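Long-range contacts in oxidoreductase (Thermotoga maritima, PDB 1ZH8), which probably catalyses NADP-dependent oxidation or reduction of an alcohol or carbonyl substrate, as in other dehydrogenases of the GFO/IDH/MocA family: residues A[76-81]-A[100-105]; A[138-143]-A[200-205]; A[215-220]-A[324-329]. All coordinates share one frame; numbering follows the deposited sequence.

Contact 1: A[76-81]-A[100-105]; sequences ELLESG and EKALRK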
# COMPACT_ATOMS: atom_id res chain seq x y z
N GLU A 76 1.01 20.72 43.72
CA GLU A 76 0.13 21.18 44.80
C GLU A 76 -1.21 20.47 44.72
O GLU A 76 -1.76 20.05 45.74
CB GLU A 76 -0.08 22.71 44.82
CG GLU A 76 -0.92 23.19 46.02
CD GLU A 76 -1.11 24.72 46.12
OE1 GLU A 76 -0.80 25.45 45.15
OE2 GLU A 76 -1.58 25.18 47.19
N LEU A 77 -1.72 20.34 43.49
CA LEU A 77 -2.96 19.61 43.27
C LEU A 77 -2.83 18.22 43.84
O LEU A 77 -3.72 17.77 44.56
CB LEU A 77 -3.25 19.54 41.79
CG LEU A 77 -4.52 18.84 41.33
CD1 LEU A 77 -5.11 19.61 40.16
CD2 LEU A 77 -4.21 17.42 40.96
N LEU A 78 -1.71 17.56 43.55
CA LEU A 78 -1.47 16.19 44.00
C LEU A 78 -1.43 16.07 45.51
O LEU A 78 -1.74 15.01 46.05
CB LEU A 78 -0.17 15.61 43.41
CG LEU A 78 -0.06 15.15 41.95
CD1 LEU A 78 1.37 14.61 41.70
CD2 LEU A 78 -1.12 14.12 41.54
N GLU A 79 -1.06 17.13 46.21
CA GLU A 79 -0.81 17.06 47.64
C GLU A 79 -2.03 17.58 48.42
O GLU A 79 -2.12 17.42 49.64
CB GLU A 79 0.52 17.77 47.99
CG GLU A 79 0.82 18.02 49.46
CD GLU A 79 1.25 16.78 50.28
OE1 GLU A 79 1.49 15.68 49.70
OE2 GLU A 79 1.36 16.93 51.53
N SER A 80 -2.99 18.15 47.69
CA SER A 80 -4.14 18.83 48.28
C SER A 80 -5.09 17.91 49.01
O SER A 80 -5.90 18.37 49.82
CB SER A 80 -4.93 19.58 47.22
OG SER A 80 -5.61 18.65 46.38
N GLY A 81 -5.03 16.61 48.71
CA GLY A 81 -5.98 15.64 49.24
C GLY A 81 -7.34 15.66 48.54
O GLY A 81 -8.28 14.98 48.98
N GLU A 100 4.76 9.59 37.05
CA GLU A 100 5.58 9.23 38.20
C GLU A 100 5.23 10.05 39.43
O GLU A 100 5.20 9.52 40.54
CB GLU A 100 7.08 9.38 37.91
CG GLU A 100 7.95 8.72 38.99
CD GLU A 100 9.43 8.69 38.65
OE1 GLU A 100 9.80 9.07 37.52
OE2 GLU A 100 10.22 8.27 39.53
N LYS A 101 4.98 11.35 39.24
CA LYS A 101 4.61 12.20 40.37
C LYS A 101 3.29 11.68 40.98
O LYS A 101 3.19 11.55 42.20
CB LYS A 101 4.50 13.67 39.96
CG LYS A 101 5.81 14.43 40.04
CD LYS A 101 5.85 15.62 39.08
CE LYS A 101 7.28 16.19 38.97
NZ LYS A 101 7.47 17.10 37.79
N ALA A 102 2.31 11.35 40.14
CA ALA A 102 1.03 10.87 40.62
C ALA A 102 1.15 9.57 41.43
O ALA A 102 0.59 9.44 42.52
CB ALA A 102 0.06 10.71 39.47
N LEU A 103 1.90 8.60 40.90
CA LEU A 103 2.06 7.32 41.57
C LEU A 103 2.82 7.47 42.87
O LEU A 103 2.49 6.78 43.85
CB LEU A 103 2.75 6.29 40.67
CG LEU A 103 2.11 5.98 39.31
CD1 LEU A 103 2.97 4.95 38.61
CD2 LEU A 103 0.66 5.50 39.38
N ARG A 104 3.80 8.38 42.91
CA ARG A 104 4.52 8.67 44.15
C ARG A 104 3.63 9.20 45.27
O ARG A 104 3.90 8.97 46.45
CB ARG A 104 5.67 9.65 43.92
CG ARG A 104 6.91 9.00 43.38
CD ARG A 104 8.00 10.02 43.22
NE ARG A 104 9.29 9.37 43.00
CZ ARG A 104 10.08 8.93 43.97
NH1 ARG A 104 9.74 9.05 45.26
NH2 ARG A 104 11.24 8.37 43.66
N LYS A 105 2.57 9.92 44.88
CA LYS A 105 1.57 10.43 45.83
C LYS A 105 0.41 9.47 46.09
O LYS A 105 -0.50 9.80 46.84
CB LYS A 105 1.02 11.78 45.35
CG LYS A 105 1.48 12.97 46.21
CD LYS A 105 2.94 13.33 46.02
CE LYS A 105 3.41 14.36 47.04
NZ LYS A 105 3.33 13.92 48.47
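Leu-78 reaches from helix 74-79 to the neighbouring helix 95-104, and the pair illustrates how two helices of a Rossmann fold settle side by side over a strand of the parallel sheet. Strand 85-88 joins them in sequence, and its Val-86 is touched by both Leu-78 and Ala-102. Leu-78 places CG anti to its carbonyl carbon (chi1 -75°), which carries the fork of the leucine across to the second helix. There the two methyls divide the work. Leu-78 CD1 lies 3.6 Å from Lys-101 C, and Leu-78 CD1 also meets Lys-101 CB at 3.7 Å. Leu-78 CD2 faces the next residue, standing 4.0 Å from Ala-102 CA. The leucine thus rests as much on helix backbone as on side chains. Lys-101 contributes little beyond its CB, since the rest of its chain leads away from the contact.

At the exposed end of the interface the chemistry turns polar. Lys-105, just past its helix, has a bent chain: its CG rests against Leu-78, 3.8 Å from that residue's backbone O, while the ammonium group is brought round to Glu-79. The glutamate is bent to match, and the kink at chi2 (75°) turns its carboxylate toward the lysine. The salt bridge closes with Lys-105 NZ 2.8 Å from Glu-79 OE1, approaching on the syn side but 30° out of the carboxylate plane.

Contact 2: A[138-143]-A[200-205]; sequences IAENFR and GVHHAA. With NAP (NADP nicotinamide-adenine-dinucleotide phosphate), chain D.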
# COMPACT_ATOMS: atom_id res chain seq x y z
N ILE A 138 -3.64 4.51 29.86
CA ILE A 138 -3.36 5.35 28.69
C ILE A 138 -4.58 5.34 27.79
O ILE A 138 -5.01 4.27 27.32
CB ILE A 138 -2.16 4.90 27.84
CG1 ILE A 138 -0.93 4.62 28.71
CG2 ILE A 138 -1.85 5.99 26.78
CD1 ILE A 138 -0.46 5.82 29.62
N ALA A 139 -5.12 6.53 27.57
CA ALA A 139 -6.46 6.69 27.02
C ALA A 139 -6.40 6.66 25.50
O ALA A 139 -6.33 7.72 24.81
CB ALA A 139 -7.09 8.01 27.53
N GLU A 140 -6.40 5.44 24.97
CA GLU A 140 -6.34 5.23 23.55
C GLU A 140 -7.76 4.99 23.14
O GLU A 140 -8.26 3.86 23.25
CB GLU A 140 -5.44 4.05 23.22
CG GLU A 140 -5.48 3.64 21.76
CD GLU A 140 -5.41 4.84 20.81
OE1 GLU A 140 -4.30 5.37 20.61
OE2 GLU A 140 -6.48 5.25 20.30
N ASN A 141 -8.43 6.05 22.71
CA ASN A 141 -9.87 5.94 22.49
C ASN A 141 -10.25 5.05 21.29
O ASN A 141 -11.33 4.46 21.29
CB ASN A 141 -10.52 7.32 22.39
CG ASN A 141 -9.98 8.10 21.24
OD1 ASN A 141 -8.80 8.45 21.20
ND2 ASN A 141 -10.83 8.34 20.26
N PHE A 142 -9.36 4.89 20.32
CA PHE A 142 -9.62 3.95 19.20
C PHE A 142 -9.86 2.50 19.64
O PHE A 142 -10.47 1.73 18.91
CB PHE A 142 -8.51 4.01 18.12
CG PHE A 142 -8.72 5.11 17.08
CD1 PHE A 142 -9.10 6.40 17.45
CD2 PHE A 142 -8.51 4.82 15.72
CE1 PHE A 142 -9.30 7.42 16.47
CE2 PHE A 142 -8.72 5.82 14.73
CZ PHE A 142 -9.11 7.12 15.11
N ARG A 143 -9.41 2.12 20.84
CA ARG A 143 -9.74 0.81 21.40
C ARG A 143 -11.18 0.70 21.86
O ARG A 143 -11.62 -0.36 22.33
CB ARG A 143 -8.83 0.48 22.58
CG ARG A 143 -7.86 -0.58 22.28
CD ARG A 143 -6.74 -0.54 23.29
NE ARG A 143 -5.56 -0.60 22.49
CZ ARG A 143 -4.46 0.10 22.67
NH1 ARG A 143 -4.32 0.93 23.69
NH2 ARG A 143 -3.48 -0.07 21.81
N GLY A 200 -0.80 8.50 14.62
CA GLY A 200 -0.49 7.11 14.25
C GLY A 200 -0.82 6.06 15.30
O GLY A 200 -1.32 4.96 14.96
N VAL A 201 -0.57 6.37 16.58
CA VAL A 201 -0.94 5.44 17.65
C VAL A 201 -2.44 5.00 17.57
O VAL A 201 -2.76 3.83 17.76
CB VAL A 201 -0.48 5.92 19.05
CG1 VAL A 201 1.05 6.00 19.08
CG2 VAL A 201 -1.10 7.28 19.44
N HIS A 202 -3.34 5.92 17.22
CA HIS A 202 -4.75 5.55 16.98
C HIS A 202 -4.89 4.44 15.94
O HIS A 202 -5.55 3.42 16.17
CB HIS A 202 -5.56 6.75 16.48
CG HIS A 202 -5.72 7.82 17.51
ND1 HIS A 202 -6.29 7.58 18.74
CD2 HIS A 202 -5.40 9.13 17.48
CE1 HIS A 202 -6.30 8.71 19.43
NE2 HIS A 202 -5.76 9.66 18.69
N HIS A 203 -4.26 4.65 14.79
CA HIS A 203 -4.33 3.68 13.71
C HIS A 203 -3.69 2.32 14.08
O HIS A 203 -4.26 1.26 13.77
CB HIS A 203 -3.77 4.31 12.43
CG HIS A 203 -4.22 5.73 12.22
ND1 HIS A 203 -3.35 6.74 11.85
CD2 HIS A 203 -5.42 6.33 12.40
CE1 HIS A 203 -4.01 7.89 11.78
NE2 HIS A 203 -5.27 7.67 12.11
N ALA A 204 -2.56 2.32 14.77
CA ALA A 204 -1.96 1.07 15.22
C ALA A 204 -2.89 0.36 16.20
O ALA A 204 -3.07 -0.87 16.16
CB ALA A 204 -0.59 1.32 15.86
N ALA A 205 -3.51 1.15 17.08
CA ALA A 205 -4.43 0.58 18.05
C ALA A 205 -5.53 -0.20 17.30
O ALA A 205 -5.77 -1.38 17.59
CB ALA A 205 -5.00 1.66 18.94
PA NAP D . -3.01 21.52 23.88
O1A NAP D . -4.22 22.25 23.42
O2A NAP D . -1.75 22.24 23.63
O5B NAP D . -3.21 21.12 25.42
C5B NAP D . -2.10 21.02 26.28
C4B NAP D . -2.46 21.72 27.58
O4B NAP D . -1.47 21.46 28.56
C3B NAP D . -2.51 23.24 27.41
O3B NAP D . -3.54 23.67 28.25
C2B NAP D . -1.15 23.65 27.96
O2B NAP D . -0.83 24.98 28.35
C1B NAP D . -1.05 22.69 29.13
N9A NAP D . 0.33 22.61 29.62
C8A NAP D . 1.49 22.73 28.90
N7A NAP D . 2.53 22.57 29.75
C5A NAP D . 2.03 22.35 31.00
C6A NAP D . 2.63 22.14 32.24
N6A NAP D . 3.94 22.13 32.36
N1A NAP D . 1.85 21.93 33.34
C2A NAP D . 0.48 21.95 33.23
N3A NAP D . -0.11 22.18 32.02
C4A NAP D . 0.65 22.37 30.92
O3 NAP D . -2.93 20.12 23.10
PN NAP D . -4.10 19.02 23.10
O1N NAP D . -5.18 19.26 24.12
O2N NAP D . -4.36 18.90 21.67
O5D NAP D . -3.37 17.66 23.56
C5D NAP D . -3.10 17.31 24.90
C4D NAP D . -3.02 15.79 25.00
O4D NAP D . -4.23 15.23 24.51
C3D NAP D . -1.89 15.24 24.13
O3D NAP D . -1.21 14.20 24.78
C2D NAP D . -2.58 14.69 22.90
O2D NAP D . -1.89 13.60 22.33
C1D NAP D . -3.94 14.30 23.47
N1N NAP D . -4.96 14.33 22.42
C2N NAP D . -5.66 13.18 22.17
C3N NAP D . -6.64 13.15 21.18
C7N NAP D . -7.56 11.96 21.05
O7N NAP D . -8.50 11.99 20.01
N7N NAP D . -7.49 10.91 21.91
C4N NAP D . -6.91 14.31 20.45
C5N NAP D . -6.21 15.49 20.72
C6N NAP D . -5.23 15.49 21.72
P2B NAP D . -1.73 26.26 28.69
O1X NAP D . -2.18 26.25 30.14
O2X NAP D . -2.96 26.32 27.82
O3X NAP D . -0.81 27.44 28.43
O HOH W 1 -5.51 -2.17 20.13
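His-202 lays its CB over the centre of the Phe-142 ring, 3.4 Å from the centroid and almost on the ring normal, a CH-pi contact between side chains crossing at about a right angle. The imidazole beyond is tilted 33° to the phenyl plane, an oblique pairing that brings ND1 to 3.3 Å from Phe-142 CD1. ND1 also donates to Glu-140 OE2 at 2.8 Å, the glutamate carrying its carboxylate there with CG anti to the backbone N (chi1 172°) and a bend at chi2 (44°). The carboxylate stands nearly perpendicular to the imidazole, and OE2 is gripped twice: its syn lone pair takes the histidine, its anti lone pair the backbone N of Phe-142.

This is where the Rossmann domain, just past strand 136-139, meets helix 195-211 of the C-terminal domain, beside the nicotinamide of NADP. Asn-141 turns its amide steeply against the imidazole, and OD1 accepts a hydrogen bond from the carboxamide N7N of NADP at 2.9 Å; ND2 is held by Ser-290. N7N also lies at the His-202 ring edge.

With an alanine in place of Glu-140, His-202 ND1 and the Phe-142 amide would lack their shared acceptor, and the imidazole would probably turn more freely.

Ala-205 CB lies over a face of the Arg-143 guanidinium, which is salt-bridged to Asp-319; Arg-143 NE donates to a water that donates on to Ala-205 O.

Contact 3: A[215-220]-A[324-329]; sequences EWISAV and EACVRS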
# COMPACT_ATOMS: atom_id res chain seq x y z
N GLU A 215 4.37 -8.21 13.15
CA GLU A 215 5.71 -8.80 13.21
C GLU A 215 6.81 -7.89 12.67
O GLU A 215 7.82 -7.67 13.32
CB GLU A 215 5.76 -10.14 12.49
CG GLU A 215 7.12 -10.84 12.62
CD GLU A 215 7.23 -12.12 11.80
OE1 GLU A 215 6.53 -13.08 12.14
OE2 GLU A 215 8.03 -12.16 10.84
N TRP A 216 6.62 -7.39 11.45
CA TRP A 216 7.63 -6.55 10.84
C TRP A 216 6.95 -5.51 9.98
O TRP A 216 5.85 -5.74 9.47
CB TRP A 216 8.64 -7.37 10.02
CG TRP A 216 8.04 -8.09 8.84
CD1 TRP A 216 7.67 -9.40 8.78
CD2 TRP A 216 7.76 -7.53 7.54
NE1 TRP A 216 7.17 -9.70 7.53
CE2 TRP A 216 7.21 -8.57 6.75
CE3 TRP A 216 7.91 -6.26 6.96
CZ2 TRP A 216 6.80 -8.38 5.43
CZ3 TRP A 216 7.50 -6.08 5.63
CH2 TRP A 216 6.96 -7.12 4.89
N ILE A 217 7.64 -4.38 9.81
CA ILE A 217 7.20 -3.31 8.95
C ILE A 217 8.35 -2.87 8.08
O ILE A 217 9.51 -3.11 8.41
CB ILE A 217 6.73 -2.09 9.74
CG1 ILE A 217 7.87 -1.56 10.61
CG2 ILE A 217 5.60 -2.46 10.65
CD1 ILE A 217 8.82 -0.61 9.92
N SER A 218 8.01 -2.20 6.98
CA SER A 218 8.98 -1.57 6.10
C SER A 218 8.24 -0.31 5.65
O SER A 218 7.13 -0.40 5.15
CB SER A 218 9.28 -2.50 4.93
OG SER A 218 10.03 -1.87 3.90
N ALA A 219 8.81 0.87 5.84
CA ALA A 219 8.04 2.08 5.62
C ALA A 219 8.89 3.23 5.16
O ALA A 219 10.09 3.28 5.41
CB ALA A 219 7.28 2.47 6.90
N VAL A 220 8.25 4.19 4.49
CA VAL A 220 8.94 5.42 4.10
C VAL A 220 8.17 6.65 4.63
O VAL A 220 6.98 6.81 4.35
CB VAL A 220 9.21 5.45 2.56
CG1 VAL A 220 7.93 5.21 1.81
CG2 VAL A 220 9.84 6.75 2.12
N GLU A 324 7.05 4.09 15.68
CA GLU A 324 8.49 4.33 15.77
C GLU A 324 9.28 3.45 14.77
O GLU A 324 10.23 3.92 14.16
CB GLU A 324 8.99 4.17 17.20
CG GLU A 324 10.47 4.53 17.36
CD GLU A 324 10.90 4.75 18.81
OE1 GLU A 324 10.05 5.09 19.67
OE2 GLU A 324 12.10 4.58 19.07
N ALA A 325 8.87 2.21 14.59
CA ALA A 325 9.48 1.33 13.58
C ALA A 325 9.38 1.90 12.16
O ALA A 325 10.38 1.95 11.45
CB ALA A 325 8.89 -0.06 13.64
N CYS A 326 8.17 2.32 11.76
CA CYS A 326 7.94 2.99 10.48
C CYS A 326 8.81 4.23 10.25
O CYS A 326 9.34 4.41 9.17
CB CYS A 326 6.50 3.43 10.39
SG CYS A 326 5.35 2.07 10.21
N VAL A 327 8.92 5.07 11.27
CA VAL A 327 9.70 6.31 11.19
C VAL A 327 11.15 6.00 10.91
O VAL A 327 11.78 6.66 10.08
CB VAL A 327 9.58 7.15 12.50
CG1 VAL A 327 10.63 8.26 12.56
CG2 VAL A 327 8.20 7.77 12.58
N ARG A 328 11.69 4.97 11.56
CA ARG A 328 13.09 4.68 11.38
C ARG A 328 13.42 3.66 10.27
O ARG A 328 14.60 3.52 9.89
CB ARG A 328 13.77 4.37 12.71
CG ARG A 328 13.49 3.02 13.32
CD ARG A 328 13.84 3.09 14.81
NE ARG A 328 14.45 1.86 15.30
CZ ARG A 328 14.65 1.58 16.59
NH1 ARG A 328 14.30 2.44 17.55
NH2 ARG A 328 15.21 0.41 16.92
N SER A 329 12.39 3.02 9.72
CA SER A 329 12.59 2.03 8.65
C SER A 329 13.37 2.53 7.44
O SER A 329 14.25 1.84 6.96
CB SER A 329 11.26 1.43 8.16
OG SER A 329 11.48 0.69 6.96
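Ile-217 reaches from strand 214-222 onto helix 313-329, a case of a helix packed against one face of the mixed sheet in the C-terminal domain. The axes of the short segments 215-220 and 324-329 come within 6.1 Å and cross at -55°. From its CB, which heads toward the helix, the isoleucine sends CG1 into the slot between backbone N and carbonyl carbon (chi1 60°), where it meets Ala-325 CB at 3.5 Å. CD1, the tip, then rests on the helix backbone, 3.4 Å from Ala-325 O, with Cys-326 N close by, and reaches Ser-329 CB one turn further on. Two residues along the strand the backbones come closest, with CA of Ala-219 4.9 Å from CA of Cys-326, and Ala-219 CB meets Cys-326 CB at 3.7 Å.

Between Ile-217 and Ala-219, Ser-218 points away from the helix, toward the subunit interface, where its OG is hydrogen-bonded to that of Ser-218 of the second subunit. On the helix side the remaining link is polar. Ser-329 OG, also hydrogen-bonded to Asn-332 O, lies opposite its backbone N about the CA-CB bond and accepts from Ala-219 N at 2.9 Å, the N-H pointing almost straight at it (167°).

In the fold
The three contacts sample different depths of one two-domain chain. Contact 1 lies near the periphery of the Rossmann domain, its centre about 24 Å from the centre of the chain, and joins leucine packing to a salt bridge at the surface. Contact 2 is almost central, about 3 Å from that point, and brings a segment of the Rossmann domain against one of the C-terminal domain; there buried polar groups are tied by hydrogen bonds across and within the segments and to the cofactor. Contact 3 is buried too but mostly apolar, with one direct hydrogen bond across it, as in contact 2, on a sheet that meets the second subunit. Helix 195-211 leads into strand 214-222, and helix 313-329 touches both contacts 2 and 3.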